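MAU2 chromatid cohesion factor homolog (Saccharomyces cerevisiae, PDB 4XDN) forms a complex with SCC2 that is required for loading the cohesin complex onto chromosomes, and so takes part in sister chromatid cohesion. Local coordinates at residues Pro231-Glu234 and Asp235-Gln238; Ile507-Phe511 and Ser512-Pro516. All coordinates share one frame; numbering follows the deposited sequence.

Contact 1: Pro231-Glu234 and Asp235-Gln238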
# COMPACT_ATOMS: atom_id res chain seq x y z
N PRO A 231 4.60 -2.96 13.66
CA PRO A 231 5.73 -2.20 14.21
C PRO A 231 7.05 -2.62 13.57
O PRO A 231 7.29 -3.82 13.40
CB PRO A 231 5.71 -2.56 15.69
CG PRO A 231 4.30 -2.92 15.97
CD PRO A 231 3.79 -3.58 14.73
N ILE A 232 7.89 -1.65 13.21
CA ILE A 232 9.18 -1.96 12.62
C ILE A 232 10.23 -2.10 13.72
O ILE A 232 10.44 -1.17 14.51
CB ILE A 232 9.63 -0.87 11.63
CG1 ILE A 232 8.52 -0.60 10.61
CG2 ILE A 232 10.91 -1.30 10.92
CD1 ILE A 232 8.81 0.56 9.67
N PRO A 233 10.90 -3.27 13.80
CA PRO A 233 11.97 -3.44 14.80
C PRO A 233 13.07 -2.40 14.65
O PRO A 233 13.30 -1.89 13.55
CB PRO A 233 12.50 -4.85 14.51
CG PRO A 233 11.36 -5.56 13.89
CD PRO A 233 10.64 -4.53 13.07
N GLU A 234 13.75 -2.10 15.75
CA GLU A 234 14.76 -1.05 15.77
C GLU A 234 15.92 -1.35 14.81
O GLU A 234 16.40 -0.45 14.12
CB GLU A 234 15.30 -0.87 17.19
CG GLU A 234 16.28 0.29 17.35
CD GLU A 234 15.68 1.62 16.94
OE1 GLU A 234 14.47 1.83 17.18
OE2 GLU A 234 16.41 2.45 16.37
N ASP A 235 16.36 -2.60 14.78
CA ASP A 235 17.50 -2.97 13.95
C ASP A 235 17.19 -2.80 12.46
O ASP A 235 18.05 -2.39 11.69
CB ASP A 235 17.92 -4.42 14.24
CG ASP A 235 16.78 -5.40 14.12
OD1 ASP A 235 15.65 -5.05 14.54
OD2 ASP A 235 17.00 -6.52 13.62
N ALA A 236 15.96 -3.10 12.07
CA ALA A 236 15.52 -2.89 10.69
C ALA A 236 15.50 -1.40 10.37
O ALA A 236 15.82 -0.99 9.25
CB ALA A 236 14.15 -3.51 10.46
N LEU A 237 15.11 -0.60 11.35
CA LEU A 237 15.06 0.85 11.20
C LEU A 237 16.46 1.41 11.02
O LEU A 237 16.70 2.24 10.14
CB LEU A 237 14.38 1.49 12.42
CG LEU A 237 13.20 2.43 12.18
CD1 LEU A 237 12.08 1.73 11.43
CD2 LEU A 237 12.69 2.98 13.50
N GLN A 238 17.39 0.97 11.86
CA GLN A 238 18.78 1.41 11.76
C GLN A 238 19.41 0.91 10.46
O GLN A 238 20.20 1.61 9.84
CB GLN A 238 19.59 0.91 12.96
CG GLN A 238 19.18 1.54 14.28
CD GLN A 238 20.02 1.04 15.44
OE1 GLN A 238 21.05 0.39 15.25
NE2 GLN A 238 19.59 1.34 16.66

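Contact 2: Ile507-Phe511 and Ser512-Pro516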
# COMPACT_ATOMS: atom_id res chain seq x y z
N ILE A 507 -7.80 10.67 25.26
CA ILE A 507 -8.88 11.65 25.29
C ILE A 507 -10.25 10.99 25.42
O ILE A 507 -11.07 11.40 26.24
CB ILE A 507 -8.83 12.54 24.01
CG1 ILE A 507 -7.97 13.79 24.24
CG2 ILE A 507 -10.23 13.00 23.60
CD1 ILE A 507 -6.66 13.55 24.98
N LEU A 508 -10.48 9.96 24.61
CA LEU A 508 -11.77 9.28 24.60
C LEU A 508 -12.02 8.51 25.89
O LEU A 508 -13.15 8.44 26.38
CB LEU A 508 -11.87 8.33 23.40
CG LEU A 508 -11.99 8.97 22.02
CD1 LEU A 508 -11.97 7.89 20.95
CD2 LEU A 508 -13.24 9.83 21.89
N TRP A 509 -10.96 7.93 26.45
CA TRP A 509 -11.08 7.21 27.72
C TRP A 509 -11.42 8.18 28.84
O TRP A 509 -12.33 7.92 29.64
CB TRP A 509 -9.78 6.47 28.05
CG TRP A 509 -9.93 5.48 29.17
CD1 TRP A 509 -10.23 4.15 29.05
CD2 TRP A 509 -9.79 5.74 30.57
NE1 TRP A 509 -10.28 3.57 30.29
CE2 TRP A 509 -10.01 4.52 31.24
CE3 TRP A 509 -9.48 6.88 31.32
CZ2 TRP A 509 -9.95 4.41 32.63
CZ3 TRP A 509 -9.42 6.76 32.70
CH2 TRP A 509 -9.65 5.54 33.34
N LEU A 510 -10.71 9.30 28.91
CA LEU A 510 -10.92 10.28 29.96
C LEU A 510 -12.29 10.95 29.83
O LEU A 510 -12.95 11.20 30.83
CB LEU A 510 -9.81 11.33 29.93
CG LEU A 510 -8.42 10.82 30.33
CD1 LEU A 510 -7.36 11.87 30.07
CD2 LEU A 510 -8.40 10.40 31.80
N PHE A 511 -12.71 11.22 28.60
CA PHE A 511 -14.03 11.79 28.36
C PHE A 511 -15.14 10.86 28.85
O PHE A 511 -16.17 11.32 29.33
CB PHE A 511 -14.24 12.07 26.86
CG PHE A 511 -13.60 13.35 26.37
CD1 PHE A 511 -12.98 14.24 27.23
CD2 PHE A 511 -13.62 13.65 25.02
CE1 PHE A 511 -12.40 15.40 26.76
CE2 PHE A 511 -13.05 14.81 24.54
CZ PHE A 511 -12.44 15.69 25.41
N SER A 512 -14.90 9.56 28.75
CA SER A 512 -15.93 8.57 29.08
C SER A 512 -15.85 8.06 30.53
O SER A 512 -16.71 7.30 30.96
CB SER A 512 -15.83 7.38 28.12
OG SER A 512 -14.54 6.79 28.17
N HIS A 513 -14.82 8.50 31.26
CA HIS A 513 -14.61 8.03 32.63
C HIS A 513 -14.57 9.16 33.67
O HIS A 513 -14.39 8.89 34.86
CB HIS A 513 -13.30 7.23 32.71
CG HIS A 513 -13.38 5.88 32.06
ND1 HIS A 513 -13.18 5.70 30.70
CD2 HIS A 513 -13.64 4.66 32.57
CE1 HIS A 513 -13.32 4.42 30.41
NE2 HIS A 513 -13.59 3.76 31.53
N PHE A 514 -14.74 10.40 33.23
CA PHE A 514 -14.66 11.55 34.12
C PHE A 514 -15.75 12.58 33.88
O PHE A 514 -16.03 12.96 32.74
CB PHE A 514 -13.30 12.25 33.97
CG PHE A 514 -12.20 11.64 34.79
CD1 PHE A 514 -11.44 10.61 34.28
CD2 PHE A 514 -11.92 12.12 36.05
CE1 PHE A 514 -10.42 10.05 35.03
CE2 PHE A 514 -10.91 11.57 36.81
CZ PHE A 514 -10.15 10.54 36.29
N GLU A 515 -16.37 13.05 34.96
CA GLU A 515 -17.17 14.26 34.90
C GLU A 515 -16.19 15.43 34.87
O GLU A 515 -15.08 15.32 35.40
CB GLU A 515 -18.11 14.36 36.10
CG GLU A 515 -19.13 13.23 36.19
CD GLU A 515 -20.21 13.50 37.21
OE1 GLU A 515 -20.17 12.88 38.30
OE2 GLU A 515 -21.11 14.32 36.93
N PRO A 516 -16.58 16.56 34.27
CA PRO A 516 -17.87 16.87 33.64
C PRO A 516 -17.85 16.64 32.13
O PRO A 516 -18.51 17.37 31.39
CB PRO A 516 -18.06 18.34 33.98
CG PRO A 516 -16.65 18.89 33.91
CD PRO A 516 -15.72 17.75 34.29

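Contact 1: Pro231-Glu234 and Asp235-Gln238
Ile-232, just before the N-cap, meets Leu-237 in the first turn of helix 234-241, and their apolar contact is the hydrophobic staple of the helix start, joining the residue before the N-cap to the fourth residue of the helix. The methyl CG2 of Ile-232 lies 3.3 Å from CD1 of Leu-237, closer than two carbons usually approach, so the exact placement of the CD1 methyl is somewhat doubtful; the two side chains cross at about a right angle. Ile-232 presents this branch because CG2 stands anti to its backbone N and beside its carbonyl carbon. The same methyl reaches the CB of Ala-236 at 3.9 Å.

Backbone hydrogen bonds set the turn itself. Pro-233 occupies the N-cap position, and its O accepts the N-H of Leu-237 at 3.1 Å. One residue on, Gln-238 N donates to Glu-234 O at 2.8 Å, with an N-H...O angle of 162°; both bonds have the i to i+4 spacing of an alpha-helix.

The polar side chains add a looser link on the exposed side. Glu-234 bends at chi2 (58°), which brings OE2 within 3.4 Å of Gln-238 NE2 for a weak hydrogen bond, the carboxylate and amide planes being turned 64° apart. OE2 also forms a long, weak ion pair with Arg-241 further along the helix. Asp-235 folds back instead, its OD1 3.2 Å from CB of Pro-233.

The residues leading into the helix rest against helix 212-228, where Ile-232 packs on Val-222 and Leu-225 and Pro-233 on Tyr-221 and Leu-225.

Contact 2: Ile507-Phe511 and Ser512-Pro516
The C-terminal end of helix 499-513 is closed by side chains that fold back onto its last turn: the His-513 ring stacks on Trp-509 while Ser-512 and His-513 turn polar groups toward backbone carbonyls. The stack is offset, with the imidazole and the five-membered ring of the indole 14° from parallel and their centroids 3.6 Å apart. Its closest atoms are His-513 CE1 and Trp-509 NE1, at 3.2 Å. On the same indole, His-513 CB sits over the six-membered ring, 4.0 Å from its centroid, as a CH-pi contact.

A hydrogen bond fixes the rotation of the imidazole. His-513 ND1 donates to Trp-509 O at 2.6 Å, the oxygen lying nearly in the imidazole plane and the donor tilted 25° from the carbonyl plane. A chi1 of 58° folds the Ser-512 hydroxyl back toward the preceding turn, where OG lies 2.8 Å from Leu-508 O and 2.9 Å from Trp-509 O, two acceptors for a single proton; OG is also hydrogen-bonded to Tyr-457. Weak bonds run from Ser-512 N to both carbonyls and from His-513 N to Leu-510 O; those to Trp-509 O and Leu-510 O span i to i+3, consistent with a last turn tightening toward 3-10 geometry. Beyond it, Phe-514 runs alongside Leu-510, with CE1 of Phe-514 3.8 Å from CD2 of Leu-510.

Helix 526-543 brings Tyr-532 to stack on Trp-509, and Leu-571 of helix 562-575 packs on Leu-510 and Phe-511. Leu-508 lies against helix 446-466 and also touches a chain of another protein, which packs on Phe-511 as well.

How the contacts relate
Contact 1 comes first along the chain, 231-238 closing well before 507-516 opens. Their centres are about 34 Å apart and their nearest atoms about 20 Å, so the two do not touch. They share no helix: contact 1 starts helix 234-241, whereas contact 2 ends helix 499-513. Both belong to the same cohesin loading factor family region, in a chain that is mostly helical. Contact 1 lies at the surface, its centre about 17 Å from the chain centre, and joins helices within the chain. Contact 2 is buried, about 33 Å out; of the two, only contact 2 is touched by the other protein chain, probably SCC2, and so it lies beside that interface.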